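Local coordinates for sialidase domain-containing protein (Dyadobacter fermentans, PDB 5HX0) that is of unknown function but probably folds as a six-bladed beta-propeller of the sialidase type, consistent with binding or cleaving glycans, at residues A[142-147]-A[160-165]; A[209-214]-A[368-373]; A[237-242]-A[250-255]; A[361-366]-A[384-389]. One frame throughout, in Å; residues are numbered along the deposited sequence.

Contact 1. Residues A[142-147]-A[160-165]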
loop_
_atom_site.group_PDB
_atom_site.type_symbol
_atom_site.label_atom_id
_atom_site.label_comp_id
_atom_site.label_asym_id
_atom_site.label_seq_id
_atom_site.Cartn_x
_atom_site.Cartn_y
_atom_site.Cartn_z
ATOM N N TYR A 142 7.828 -3.122 -11.232
ATOM C CA TYR A 142 7.756 -1.872 -11.979
ATOM C C TYR A 142 6.378 -1.278 -11.732
ATOM O O TYR A 142 5.493 -1.946 -11.197
ATOM C CB TYR A 142 8.037 -2.061 -13.474
ATOM C CG TYR A 142 7.242 -3.153 -14.190
ATOM C CD1 TYR A 142 6.049 -2.845 -14.832
ATOM C CD2 TYR A 142 7.721 -4.466 -14.272
ATOM C CE1 TYR A 142 5.333 -3.805 -15.526
ATOM C CE2 TYR A 142 6.993 -5.449 -14.966
ATOM C CZ TYR A 142 5.798 -5.096 -15.581
ATOM O OH TYR A 142 5.045 -6.023 -16.275
ATOM N N GLY A 143 6.210 0.006 -12.083
ATOM C CA GLY A 143 5.078 0.765 -11.583
ATOM C C GLY A 143 4.376 1.635 -12.612
ATOM O O GLY A 143 4.908 1.945 -13.693
ATOM N N TRP A 144 3.166 2.068 -12.214
ATOM C CA TRP A 144 2.287 2.948 -12.978
ATOM C C TRP A 144 1.815 4.079 -12.082
ATOM O O TRP A 144 1.314 3.823 -10.980
ATOM C CB TRP A 144 1.047 2.193 -13.489
ATOM C CG TRP A 144 1.353 1.185 -14.534
ATOM C CD1 TRP A 144 1.490 -0.167 -14.365
ATOM C CD2 TRP A 144 1.569 1.449 -15.930
ATOM N NE1 TRP A 144 1.777 -0.760 -15.584
ATOM C CE2 TRP A 144 1.830 0.213 -16.553
ATOM C CE3 TRP A 144 1.573 2.615 -16.706
ATOM C CZ2 TRP A 144 2.078 0.104 -17.929
ATOM C CZ3 TRP A 144 1.816 2.512 -18.063
ATOM C CH2 TRP A 144 2.068 1.266 -18.664
ATOM N N ALA A 145 1.918 5.316 -12.561
ATOM C CA ALA A 145 1.423 6.453 -11.797
ATOM C C ALA A 145 0.131 6.978 -12.411
ATOM O O ALA A 145 -0.146 6.776 -13.596
ATOM C CB ALA A 145 2.491 7.562 -11.727
ATOM N N PHE A 146 -0.671 7.664 -11.597
ATOM C CA PHE A 146 -1.981 8.128 -12.043
ATOM C C PHE A 146 -2.033 9.631 -11.836
ATOM O O PHE A 146 -2.118 10.102 -10.703
ATOM C CB PHE A 146 -3.100 7.384 -11.307
ATOM C CG PHE A 146 -3.121 5.907 -11.643
ATOM C CD1 PHE A 146 -2.199 5.042 -11.072
ATOM C CD2 PHE A 146 -3.998 5.415 -12.593
ATOM C CE1 PHE A 146 -2.171 3.674 -11.430
ATOM C CE2 PHE A 146 -3.992 4.060 -12.942
ATOM C CZ PHE A 146 -3.070 3.189 -12.350
ATOM N N LEU A 147 -1.979 10.374 -12.930
ATOM C CA LEU A 147 -1.789 11.812 -12.872
ATOM C C LEU A 147 -3.085 12.536 -13.188
ATOM O O LEU A 147 -3.969 12.010 -13.869
ATOM C CB LEU A 147 -0.702 12.261 -13.853
ATOM C CG LEU A 147 0.742 12.230 -13.353
ATOM C CD1 LEU A 147 1.152 10.831 -12.947
ATOM C CD2 LEU A 147 1.675 12.767 -14.452
ATOM N N PHE A 160 5.277 6.823 -21.519
ATOM C CA PHE A 160 4.430 5.723 -21.962
ATOM C C PHE A 160 3.121 5.719 -21.185
ATOM O O PHE A 160 3.121 5.621 -19.948
ATOM C CB PHE A 160 5.122 4.375 -21.841
ATOM C CG PHE A 160 4.324 3.261 -22.466
ATOM C CD1 PHE A 160 4.215 3.160 -23.846
ATOM C CD2 PHE A 160 3.639 2.356 -21.681
ATOM C CE1 PHE A 160 3.461 2.149 -24.426
ATOM C CE2 PHE A 160 2.876 1.351 -22.257
ATOM C CZ PHE A 160 2.790 1.253 -23.629
ATOM N N LEU A 161 2.015 5.808 -21.921
ATOM C CA LEU A 161 0.673 5.936 -21.371
ATOM C C LEU A 161 -0.125 4.690 -21.723
ATOM O O LEU A 161 -0.169 4.282 -22.886
ATOM C CB LEU A 161 -0.016 7.193 -21.918
ATOM C CG LEU A 161 -1.472 7.522 -21.589
ATOM C CD1 LEU A 161 -1.593 7.935 -20.144
ATOM C CD2 LEU A 161 -2.004 8.644 -22.511
ATOM N N ALA A 162 -0.731 4.069 -20.721
ATOM C CA ALA A 162 -1.573 2.912 -20.988
ATOM C C ALA A 162 -2.665 2.883 -19.933
ATOM O O ALA A 162 -2.377 3.081 -18.748
ATOM C CB ALA A 162 -0.762 1.605 -20.975
ATOM N N GLY A 163 -3.906 2.665 -20.368
ATOM C CA GLY A 163 -5.023 2.609 -19.438
ATOM C C GLY A 163 -5.175 3.865 -18.610
ATOM O O GLY A 163 -5.703 3.813 -17.489
ATOM N N GLY A 164 -4.727 4.998 -19.135
ATOM C CA GLY A 164 -4.783 6.247 -18.408
ATOM C C GLY A 164 -3.679 6.434 -17.390
ATOM O O GLY A 164 -3.679 7.447 -16.693
ATOM N N ALA A 165 -2.728 5.510 -17.311
ATOM C CA ALA A 165 -1.625 5.568 -16.365
ATOM C C ALA A 165 -0.311 5.839 -17.097
ATOM O O ALA A 165 -0.160 5.504 -18.273
ATOM C CB ALA A 165 -1.523 4.255 -15.578
HETATM O O HOH W 1 -2.092 9.303 -15.561
#

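Contact 2. Residues A[209-214]-A[368-373]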
loop_
_atom_site.group_PDB
_atom_site.type_symbol
_atom_site.label_atom_id
_atom_site.label_comp_id
_atom_site.label_asym_id
_atom_site.label_seq_id
_atom_site.Cartn_x
_atom_site.Cartn_y
_atom_site.Cartn_z
ATOM N N ARG A 209 9.343 -8.446 -16.653
ATOM C CA ARG A 209 8.840 -9.660 -16.030
ATOM C C ARG A 209 9.683 -10.817 -16.548
ATOM O O ARG A 209 9.838 -10.974 -17.764
ATOM C CB ARG A 209 7.351 -9.910 -16.321
ATOM C CG ARG A 209 6.765 -11.140 -15.554
ATOM C CD ARG A 209 7.098 -12.497 -16.245
ATOM N NE ARG A 209 6.502 -13.636 -15.547
ATOM C CZ ARG A 209 6.731 -14.913 -15.846
ATOM N NH1 ARG A 209 6.096 -15.868 -15.162
ATOM N NH2 ARG A 209 7.605 -15.249 -16.806
ATOM N N GLY A 210 10.192 -11.629 -15.635
ATOM C CA GLY A 210 10.999 -12.785 -15.996
ATOM C C GLY A 210 11.969 -13.113 -14.884
ATOM O O GLY A 210 12.194 -12.324 -13.970
ATOM N N ALA A 211 12.542 -14.314 -14.971
ATOM C CA ALA A 211 13.482 -14.767 -13.957
ATOM C C ALA A 211 14.876 -14.200 -14.205
ATOM O O ALA A 211 15.373 -14.198 -15.345
ATOM C CB ALA A 211 13.548 -16.297 -13.921
HETATM N N MSE A 212 15.496 -13.713 -13.129
HETATM C CA MSE A 212 16.925 -13.458 -13.078
HETATM C C MSE A 212 17.610 -14.792 -12.866
HETATM O O MSE A 212 16.937 -15.787 -12.607
HETATM C CB MSE A 212 17.274 -12.503 -11.931
HETATM C CG MSE A 212 16.577 -11.173 -12.001
HETATM SE SE MSE A 212 16.991 -10.178 -10.369
HETATM C CE MSE A 212 16.250 -8.450 -10.842
ATOM N N TYR A 213 18.945 -14.827 -12.940
ATOM C CA TYR A 213 19.651 -16.072 -12.658
ATOM C C TYR A 213 20.982 -15.743 -11.990
ATOM O O TYR A 213 21.684 -14.813 -12.400
ATOM C CB TYR A 213 19.850 -16.900 -13.944
ATOM C CG TYR A 213 20.287 -18.324 -13.682
ATOM C CD1 TYR A 213 21.642 -18.646 -13.580
ATOM C CD2 TYR A 213 19.352 -19.336 -13.514
ATOM C CE1 TYR A 213 22.046 -19.939 -13.328
ATOM C CE2 TYR A 213 19.748 -20.644 -13.266
ATOM C CZ TYR A 213 21.094 -20.931 -13.168
ATOM O OH TYR A 213 21.511 -22.215 -12.920
ATOM N N GLU A 214 21.305 -16.478 -10.935
ATOM C CA GLU A 214 22.588 -16.301 -10.261
ATOM C C GLU A 214 23.603 -17.211 -10.955
ATOM O O GLU A 214 23.506 -18.434 -10.870
ATOM C CB GLU A 214 22.457 -16.616 -8.770
ATOM C CG GLU A 214 23.753 -16.354 -7.983
ATOM C CD GLU A 214 23.665 -16.785 -6.516
ATOM O OE1 GLU A 214 22.703 -17.491 -6.132
ATOM O OE2 GLU A 214 24.575 -16.413 -5.748
ATOM N N TYR A 368 1.483 -16.613 -17.186
ATOM C CA TYR A 368 2.679 -16.221 -16.445
ATOM C C TYR A 368 3.139 -17.306 -15.457
ATOM O O TYR A 368 3.298 -17.021 -14.266
ATOM C CB TYR A 368 2.438 -14.906 -15.714
ATOM C CG TYR A 368 2.444 -13.672 -16.603
ATOM C CD1 TYR A 368 1.552 -13.537 -17.665
ATOM C CD2 TYR A 368 3.371 -12.654 -16.391
ATOM C CE1 TYR A 368 1.560 -12.407 -18.493
ATOM C CE2 TYR A 368 3.393 -11.528 -17.201
ATOM C CZ TYR A 368 2.488 -11.411 -18.249
ATOM O OH TYR A 368 2.525 -10.281 -19.036
ATOM N N PRO A 369 3.374 -18.527 -15.924
ATOM C CA PRO A 369 3.788 -19.574 -14.982
ATOM C C PRO A 369 5.196 -19.355 -14.438
ATOM O O PRO A 369 6.056 -18.720 -15.052
ATOM C CB PRO A 369 3.694 -20.870 -15.805
ATOM C CG PRO A 369 3.944 -20.404 -17.222
ATOM C CD PRO A 369 3.284 -19.039 -17.303
ATOM N N TRP A 370 5.423 -19.942 -13.269
ATOM C CA TRP A 370 6.696 -19.857 -12.564
ATOM C C TRP A 370 6.824 -21.118 -11.722
ATOM O O TRP A 370 5.951 -21.392 -10.892
ATOM C CB TRP A 370 6.738 -18.589 -11.686
ATOM C CG TRP A 370 8.117 -18.169 -11.249
ATOM C CD1 TRP A 370 8.963 -18.842 -10.412
ATOM C CD2 TRP A 370 8.794 -16.967 -11.629
ATOM N NE1 TRP A 370 10.142 -18.115 -10.241
ATOM C CE2 TRP A 370 10.051 -16.962 -10.982
ATOM C CE3 TRP A 370 8.447 -15.877 -12.437
ATOM C CZ2 TRP A 370 10.960 -15.900 -11.120
ATOM C CZ3 TRP A 370 9.345 -14.842 -12.576
ATOM C CH2 TRP A 370 10.585 -14.855 -11.922
ATOM N N ALA A 371 7.886 -21.893 -11.938
ATOM C CA ALA A 371 8.011 -23.198 -11.302
ATOM C C ALA A 371 9.021 -23.163 -10.163
ATOM O O ALA A 371 9.964 -22.364 -10.163
ATOM C CB ALA A 371 8.416 -24.272 -12.314
ATOM N N VAL A 372 8.828 -24.060 -9.200
ATOM C CA VAL A 372 9.754 -24.220 -8.084
ATOM C C VAL A 372 9.855 -25.702 -7.753
ATOM O O VAL A 372 8.869 -26.442 -7.843
ATOM C CB VAL A 372 9.305 -23.387 -6.856
ATOM C CG1 VAL A 372 7.942 -23.842 -6.392
ATOM C CG2 VAL A 372 10.341 -23.510 -5.732
ATOM N N GLN A 373 11.051 -26.142 -7.381
ATOM C CA GLN A 373 11.260 -27.538 -7.004
ATOM C C GLN A 373 10.705 -27.745 -5.600
ATOM O O GLN A 373 11.104 -27.040 -4.669
ATOM C CB GLN A 373 12.746 -27.886 -7.055
ATOM C CG GLN A 373 13.047 -29.383 -7.048
ATOM C CD GLN A 373 12.820 -30.007 -8.411
ATOM O OE1 GLN A 373 13.179 -29.421 -9.436
ATOM N NE2 GLN A 373 12.200 -31.185 -8.432
HETATM O O HOH W 2 6.553 -17.835 -17.691
#

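Contact 3. Residues A[237-242]-A[250-255]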
loop_
_atom_site.group_PDB
_atom_site.type_symbol
_atom_site.label_atom_id
_atom_site.label_comp_id
_atom_site.label_asym_id
_atom_site.label_seq_id
_atom_site.Cartn_x
_atom_site.Cartn_y
_atom_site.Cartn_z
ATOM N N ASN A 237 15.490 -6.456 -25.946
ATOM C CA ASN A 237 16.018 -7.032 -24.716
ATOM C C ASN A 237 17.519 -6.792 -24.618
ATOM O O ASN A 237 18.240 -6.794 -25.628
ATOM C CB ASN A 237 15.749 -8.544 -24.633
ATOM C CG ASN A 237 14.304 -8.869 -24.262
ATOM O OD1 ASN A 237 13.684 -9.731 -24.878
ATOM N ND2 ASN A 237 13.762 -8.171 -23.255
ATOM N N HIS A 238 17.976 -6.626 -23.382
ATOM C CA HIS A 238 19.341 -6.248 -23.054
ATOM C C HIS A 238 19.712 -6.945 -21.752
ATOM O O HIS A 238 18.875 -7.076 -20.857
ATOM C CB HIS A 238 19.444 -4.718 -22.937
ATOM C CG HIS A 238 18.926 -4.018 -24.152
ATOM N ND1 HIS A 238 19.729 -3.736 -25.238
ATOM C CD2 HIS A 238 17.674 -3.650 -24.506
ATOM C CE1 HIS A 238 19.000 -3.180 -26.190
ATOM N NE2 HIS A 238 17.749 -3.121 -25.776
ATOM N N LEU A 239 20.948 -7.429 -21.669
ATOM C CA LEU A 239 21.417 -8.125 -20.475
ATOM C C LEU A 239 22.060 -7.139 -19.503
ATOM O O LEU A 239 23.014 -6.436 -19.861
ATOM C CB LEU A 239 22.416 -9.217 -20.848
ATOM C CG LEU A 239 23.037 -10.000 -19.684
ATOM C CD1 LEU A 239 21.980 -10.792 -18.931
ATOM C CD2 LEU A 239 24.136 -10.919 -20.195
ATOM N N LEU A 240 21.550 -7.102 -18.277
ATOM C CA LEU A 240 22.222 -6.444 -17.171
ATOM C C LEU A 240 22.893 -7.487 -16.287
ATOM O O LEU A 240 22.454 -8.636 -16.188
ATOM C CB LEU A 240 21.259 -5.623 -16.313
ATOM C CG LEU A 240 20.334 -4.626 -17.008
ATOM C CD1 LEU A 240 19.571 -3.830 -15.975
ATOM C CD2 LEU A 240 21.118 -3.714 -17.922
ATOM N N ILE A 241 23.955 -7.065 -15.625
ATOM C CA ILE A 241 24.720 -7.934 -14.749
ATOM C C ILE A 241 24.987 -7.191 -13.448
ATOM O O ILE A 241 25.341 -6.007 -13.466
ATOM C CB ILE A 241 26.035 -8.354 -15.432
ATOM C CG1 ILE A 241 25.754 -9.281 -16.625
ATOM C CG2 ILE A 241 26.971 -8.909 -14.423
ATOM C CD1 ILE A 241 27.003 -9.782 -17.321
ATOM N N SER A 242 24.815 -7.881 -12.320
ATOM C CA SER A 242 25.137 -7.323 -11.017
ATOM C C SER A 242 26.258 -8.135 -10.382
ATOM O O SER A 242 26.140 -9.355 -10.254
ATOM C CB SER A 242 23.927 -7.313 -10.083
ATOM O OG SER A 242 24.341 -6.820 -8.807
ATOM N N LYS A 250 25.073 -3.259 -14.189
ATOM C CA LYS A 250 25.818 -2.729 -15.321
ATOM C C LYS A 250 25.284 -3.333 -16.614
ATOM O O LYS A 250 25.015 -4.537 -16.684
ATOM C CB LYS A 250 27.318 -3.030 -15.196
ATOM C CG LYS A 250 28.107 -2.033 -14.358
ATOM C CD LYS A 250 27.788 -2.114 -12.883
ATOM C CE LYS A 250 28.238 -0.849 -12.163
ATOM N NZ LYS A 250 27.609 -0.738 -10.813
ATOM N N TYR A 251 25.134 -2.488 -17.634
ATOM C CA TYR A 251 24.765 -2.957 -18.964
ATOM C C TYR A 251 25.851 -3.863 -19.531
ATOM O O TYR A 251 27.028 -3.509 -19.535
ATOM C CB TYR A 251 24.549 -1.757 -19.886
ATOM C CG TYR A 251 24.015 -2.116 -21.247
ATOM C CD1 TYR A 251 24.882 -2.452 -22.298
ATOM C CD2 TYR A 251 22.648 -2.121 -21.498
ATOM C CE1 TYR A 251 24.394 -2.792 -23.552
ATOM C CE2 TYR A 251 22.154 -2.453 -22.752
ATOM C CZ TYR A 251 23.022 -2.792 -23.766
ATOM O OH TYR A 251 22.527 -3.129 -25.000
ATOM N N SER A 252 25.464 -5.038 -20.015
ATOM C CA SER A 252 26.424 -5.958 -20.607
ATOM C C SER A 252 26.325 -5.979 -22.127
ATOM O O SER A 252 27.313 -5.691 -22.807
ATOM C CB SER A 252 26.249 -7.372 -20.041
ATOM O OG SER A 252 27.232 -8.238 -20.594
ATOM N N ALA A 253 25.151 -6.292 -22.690
ATOM C CA ALA A 253 25.035 -6.478 -24.138
ATOM C C ALA A 253 23.578 -6.529 -24.588
ATOM O O ALA A 253 22.708 -6.936 -23.810
ATOM C CB ALA A 253 25.747 -7.770 -24.560
ATOM N N PRO A 254 23.275 -6.151 -25.833
ATOM C CA PRO A 254 21.928 -6.394 -26.366
ATOM C C PRO A 254 21.680 -7.888 -26.524
ATOM O O PRO A 254 22.576 -8.651 -26.903
ATOM C CB PRO A 254 21.938 -5.692 -27.731
ATOM C CG PRO A 254 23.211 -4.901 -27.779
ATOM C CD PRO A 254 24.170 -5.550 -26.837
ATOM N N VAL A 255 20.450 -8.301 -26.230
ATOM C CA VAL A 255 20.066 -9.717 -26.258
ATOM C C VAL A 255 19.244 -10.060 -27.492
ATOM O O VAL A 255 19.476 -11.079 -28.141
ATOM C CB VAL A 255 19.302 -10.088 -24.965
ATOM C CG1 VAL A 255 18.645 -11.471 -25.112
ATOM C CG2 VAL A 255 20.246 -10.043 -23.756
#

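Contact 4. Residues A[361-366]-A[384-389]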
loop_
_atom_site.group_PDB
_atom_site.type_symbol
_atom_site.label_atom_id
_atom_site.label_comp_id
_atom_site.label_asym_id
_atom_site.label_seq_id
_atom_site.Cartn_x
_atom_site.Cartn_y
_atom_site.Cartn_z
ATOM N N GLY A 361 -9.026 -22.657 -19.394
ATOM C CA GLY A 361 -9.069 -21.226 -19.110
ATOM C C GLY A 361 -10.293 -20.562 -19.720
ATOM O O GLY A 361 -10.777 -20.953 -20.784
ATOM N N GLY A 362 -10.781 -19.516 -19.042
ATOM C CA GLY A 362 -11.923 -18.741 -19.499
ATOM C C GLY A 362 -11.567 -17.681 -20.527
ATOM O O GLY A 362 -11.945 -17.793 -21.693
ATOM N N THR A 363 -10.826 -16.656 -20.111
ATOM C CA THR A 363 -10.332 -15.592 -20.975
ATOM C C THR A 363 -8.814 -15.665 -21.049
ATOM O O THR A 363 -8.173 -16.430 -20.330
ATOM C CB THR A 363 -10.746 -14.211 -20.454
ATOM O OG1 THR A 363 -9.970 -13.906 -19.284
ATOM C CG2 THR A 363 -12.216 -14.184 -20.081
ATOM N N THR A 364 -8.238 -14.853 -21.940
ATOM C CA THR A 364 -6.791 -14.816 -22.112
ATOM C C THR A 364 -6.058 -14.190 -20.923
ATOM O O THR A 364 -4.820 -14.202 -20.902
ATOM C CB THR A 364 -6.456 -14.046 -23.391
ATOM O OG1 THR A 364 -7.067 -12.756 -23.318
ATOM C CG2 THR A 364 -6.994 -14.791 -24.632
ATOM N N ASP A 365 -6.777 -13.653 -19.932
ATOM C CA ASP A 365 -6.146 -13.021 -18.768
ATOM C C ASP A 365 -5.784 -14.119 -17.762
ATOM O O ASP A 365 -6.438 -14.331 -16.739
ATOM C CB ASP A 365 -7.078 -11.958 -18.194
ATOM C CG ASP A 365 -6.420 -11.075 -17.142
ATOM O OD1 ASP A 365 -5.181 -11.084 -17.005
ATOM O OD2 ASP A 365 -7.170 -10.332 -16.459
ATOM N N LEU A 366 -4.696 -14.821 -18.069
ATOM C CA LEU A 366 -4.176 -15.933 -17.275
ATOM C C LEU A 366 -2.737 -16.156 -17.718
ATOM O O LEU A 366 -2.258 -15.500 -18.645
ATOM C CB LEU A 366 -5.024 -17.211 -17.452
ATOM C CG LEU A 366 -5.386 -17.647 -18.883
ATOM C CD1 LEU A 366 -4.184 -18.227 -19.659
ATOM C CD2 LEU A 366 -6.540 -18.686 -18.896
ATOM N N TYR A 384 -1.145 -17.697 -12.824
ATOM C CA TYR A 384 -2.462 -17.178 -12.497
ATOM C C TYR A 384 -3.438 -17.642 -13.565
ATOM O O TYR A 384 -3.050 -18.101 -14.652
ATOM C CB TYR A 384 -2.483 -15.641 -12.299
ATOM C CG TYR A 384 -2.595 -14.779 -13.551
ATOM C CD1 TYR A 384 -1.506 -14.616 -14.401
ATOM C CD2 TYR A 384 -3.781 -14.082 -13.851
ATOM C CE1 TYR A 384 -1.588 -13.799 -15.551
ATOM C CE2 TYR A 384 -3.876 -13.265 -15.009
ATOM C CZ TYR A 384 -2.762 -13.131 -15.848
ATOM O OH TYR A 384 -2.822 -12.336 -16.993
ATOM N N PHE A 385 -4.718 -17.617 -13.205
ATOM C CA PHE A 385 -5.680 -18.389 -13.978
ATOM C C PHE A 385 -7.068 -17.798 -13.807
ATOM O O PHE A 385 -7.325 -17.006 -12.897
ATOM C CB PHE A 385 -5.683 -19.868 -13.556
ATOM C CG PHE A 385 -5.996 -20.802 -14.687
ATOM C CD1 PHE A 385 -5.063 -21.009 -15.690
ATOM C CD2 PHE A 385 -7.222 -21.466 -14.751
ATOM C CE1 PHE A 385 -5.330 -21.870 -16.754
ATOM C CE2 PHE A 385 -7.516 -22.314 -15.798
ATOM C CZ PHE A 385 -6.575 -22.521 -16.814
ATOM N N ASN A 386 -7.958 -18.184 -14.717
ATOM C CA ASN A 386 -9.384 -17.936 -14.571
ATOM C C ASN A 386 -10.107 -19.035 -15.334
ATOM O O ASN A 386 -9.634 -19.487 -16.384
ATOM C CB ASN A 386 -9.845 -16.567 -15.096
ATOM C CG ASN A 386 -9.858 -16.500 -16.614
ATOM O OD1 ASN A 386 -10.871 -16.805 -17.250
ATOM N ND2 ASN A 386 -8.712 -16.131 -17.211
ATOM N N VAL A 387 -11.231 -19.469 -14.776
ATOM C CA VAL A 387 -12.186 -20.347 -15.452
ATOM C C VAL A 387 -13.403 -19.500 -15.828
ATOM O O VAL A 387 -13.538 -18.370 -15.332
ATOM C CB VAL A 387 -12.565 -21.541 -14.557
ATOM C CG1 VAL A 387 -11.363 -22.406 -14.272
ATOM C CG2 VAL A 387 -13.203 -21.072 -13.257
ATOM N N PRO A 388 -14.300 -19.971 -16.703
ATOM C CA PRO A 388 -15.447 -19.135 -17.104
ATOM C C PRO A 388 -16.252 -18.645 -15.911
ATOM O O PRO A 388 -16.572 -19.405 -14.992
ATOM C CB PRO A 388 -16.271 -20.068 -18.002
ATOM C CG PRO A 388 -15.255 -20.988 -18.599
ATOM C CD PRO A 388 -14.193 -21.191 -17.520
ATOM N N GLY A 389 -16.555 -17.348 -15.919
ATOM C CA GLY A 389 -17.276 -16.709 -14.848
ATOM C C GLY A 389 -16.500 -16.493 -13.569
ATOM O O GLY A 389 -17.081 -16.006 -12.601
#

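Contact 1. Residues A[142-147]-A[160-165]
Trp144 reaches from the end of strand 137-145 over the small hairpin 160-165, and the six-membered ring of its indole meets that hairpin. With CG anti to the carbonyl carbon (chi1 -69°), Trp144 CB lies 3.9 Å from Ala165 CB. Further out, CE3 keeps to the same methyl group, and Trp144 CZ3 comes 3.6 Å from Ala165 O. At the far end Trp144 CH2 is shared between two neighbours: Ala162 CB at 3.7 Å and, edge against edge, Phe160 CD2 at 3.6 Å. The indole and the Phe160 side chain run at a slant to one another. Ala165 is held from a second side as well, because its CB sits over one face of the Phe146 ring, displaced toward the rim, in a CH-pi contact 3.9 Å from the ring centroid. No direct hydrogen bond joins the two segments; instead a water accepts from Leu147 N at 2.8 Å and donates to Gly164 O. Phe167 meets the Trp144 ring from strand 165-175, while Arg81 of the second subunit is hydrogen-bonded to Phe146 O. Ala162 and Ala165 pair through both backbone bonds, Ala165 N to Ala162 O being 2.8 Å, around Gly163 and Gly164. This is a hairpin with a two-residue type I' turn at the margin of the sheet that holds strands 137-145 and 165-175, with Trp144 and Phe146 packed on it.

Contact 2. Residues A[209-214]-A[368-373]
The guanidinium of Arg209 has the indole edge of Trp370 over one face and the carbonyl of Pro369 at its own edge. Trp370 CE3 stands above that face, displaced toward the rim, 3.6 Å from Arg209 NH1. Because the two planes are 77° apart, the indole presents its edge to the arginine and the pair is not a parallel stack. Around the same indole edge, Trp370 CH2 lies 3.6 Å from Gly210 O. Ala211 adds an apolar touch, with its CB 3.8 Å from Trp370 CZ2. The ring of Tyr368 is steeply turned too, 86° from the guanidinium, and its CD2 approaches Arg209 NE to 3.4 Å. A bend at chi2 (-81°) lays Arg209 CG and CD along Tyr368 CD2 and CE2, and the extended remainder carries the head to the strand backbone. There Arg209 NH1 donates to Pro369 O over 2.9 Å, within the guanidinium plane but from well above the carbonyl plane. A water strengthens the grip, taking a bond from Arg209 NH2 at 2.9 Å and giving one to Pro369 O. NH1 directly and NH2 through the water both lead to Pro369 O, which should help to fix the rotation of the head. Tyr368 OH is hydrogen-bonded to Glu265 OE2, and an acetate ion lies close to the tyrosine side chain. A tyrosine paired with a glutamate near the middle of a propeller recalls the nucleophile pair of sialidases, so this buried contact probably borders a pocket equivalent to the sialidase active site.

Contact 3. Residues A[237-242]-A[250-255]
Asn237 to Ile241 and Lys250 to Val255 pair as antiparallel strands through five backbone hydrogen bonds. Ile241 and Lys250 form a reciprocal pair, Lys250 N to Ile241 O and Ile241 N to Lys250 O both being 2.9 Å. Next, Leu239 faces two residues at once: its O accepts from Ser252 N at 2.8 Å, while its N gives a nearly straight bond (174°) to Ala253 O, also over 2.8 Å. Ser252 and Ala253 together opposite Leu239 make a classic beta bulge. The last bond between these segments runs from Val255 N to Asn237 O at 2.7 Å, from above the carbonyl plane. On the face carrying His238 and Tyr251 a side-chain bond is added, with His238 ND1 2.9 Å from Tyr251 OH and either able to be the donor. Tyr251 CG is anti to the backbone N (chi1 -174°), sending the ring back along the partner strand until Tyr251 CE2 lies 3.5 Å from His238 CB. The other histidine nitrogen, NE2, bonds Ser236 OG. Ser252 OG turns instead to Gly298 O, and its CB packs on Ile241 CD1. Asn237 ND2 bonds Val224 O on the neighbouring strand of its own sheet and Asn264 O on strand 262-270 of the next. At the end of strand 234-242, Ser242 OG bonds Thr248 O and Gly246 N, in a turn whose sequence fits the Asp box of sialidases. Chemically, the histidine is gripped at both ring nitrogens, which should fix its rotation, while the bulge leaves the backbone of Leu239 fully bonded to the partner strand.

Contact 4. Residues A[361-366]-A[384-389]
Asn386 stands across Thr363 at about a right angle and fastens the loop 361-366 with both ends of its amide. Asn386 OD1 receives Thr363 N at 2.9 Å on a lone pair in the carbonyl plane. Asn386 ND2 spans two carbonyls, reaching Asp365 O at 2.9 Å and Thr363 O at 3.2 Å, each approached from above the carbonyl plane. With CG set between its backbone N and C (chi1 73°), the asparagine tips its amide into the curve of the loop, and Gly362 N bonds the backbone O of Asn386. Thr363 OG1 accepts from Asp365 N, an ST turn that braces the bend. Asp365 and Tyr384 also cross nearly perpendicularly, with carboxylate and ring planes 76° apart; Tyr384 OH donates to Asp365 OD1 over 2.7 Å, almost in line with the C-O bond. Leu366 CA then covers a face of the Tyr384 ring, 3.6 Å from its centroid. By contrast, the Leu366 and Phe385 side chains run alongside each other in one direction, with Leu366 CD2 over the phenyl face, 4.0 Å from Phe385 CE1. Further partners tie the loop to its surroundings: His91 NE2 and His57 NE2 are hydrogen-bonded to Asp365 OD1 and OD2, and Arg358 makes a cation-pi contact with Phe385. The loop thus leads into strand 367-375 while clasping the end of its antiparallel neighbour, strand 378-385, which strand 393-401 flanks on the other side.

In the fold
From the N terminus, contact 1 comes first, closing a short excursion that holds helix 149-154 before the chain returns to its sheet as strand 165-175. Contact 2 opens at 209-214 and is completed only at 368-373, spanning most of the later propeller sheets and linking the sheet of strand 213-214 to that of strand 367-375. Contact 3, a local hairpin, is nested inside this long loop. Contact 4 starts at 361-366, before contact 2 has closed, and ends at 384-389, so these two cross; they touch where Tyr368 CD1 lies 3.8 Å from Tyr384 CE1. Contacts 1 and 2 meet through Tyr142 and Arg209. Contacts 3 and 4 lie on opposite sides of the chain's centre.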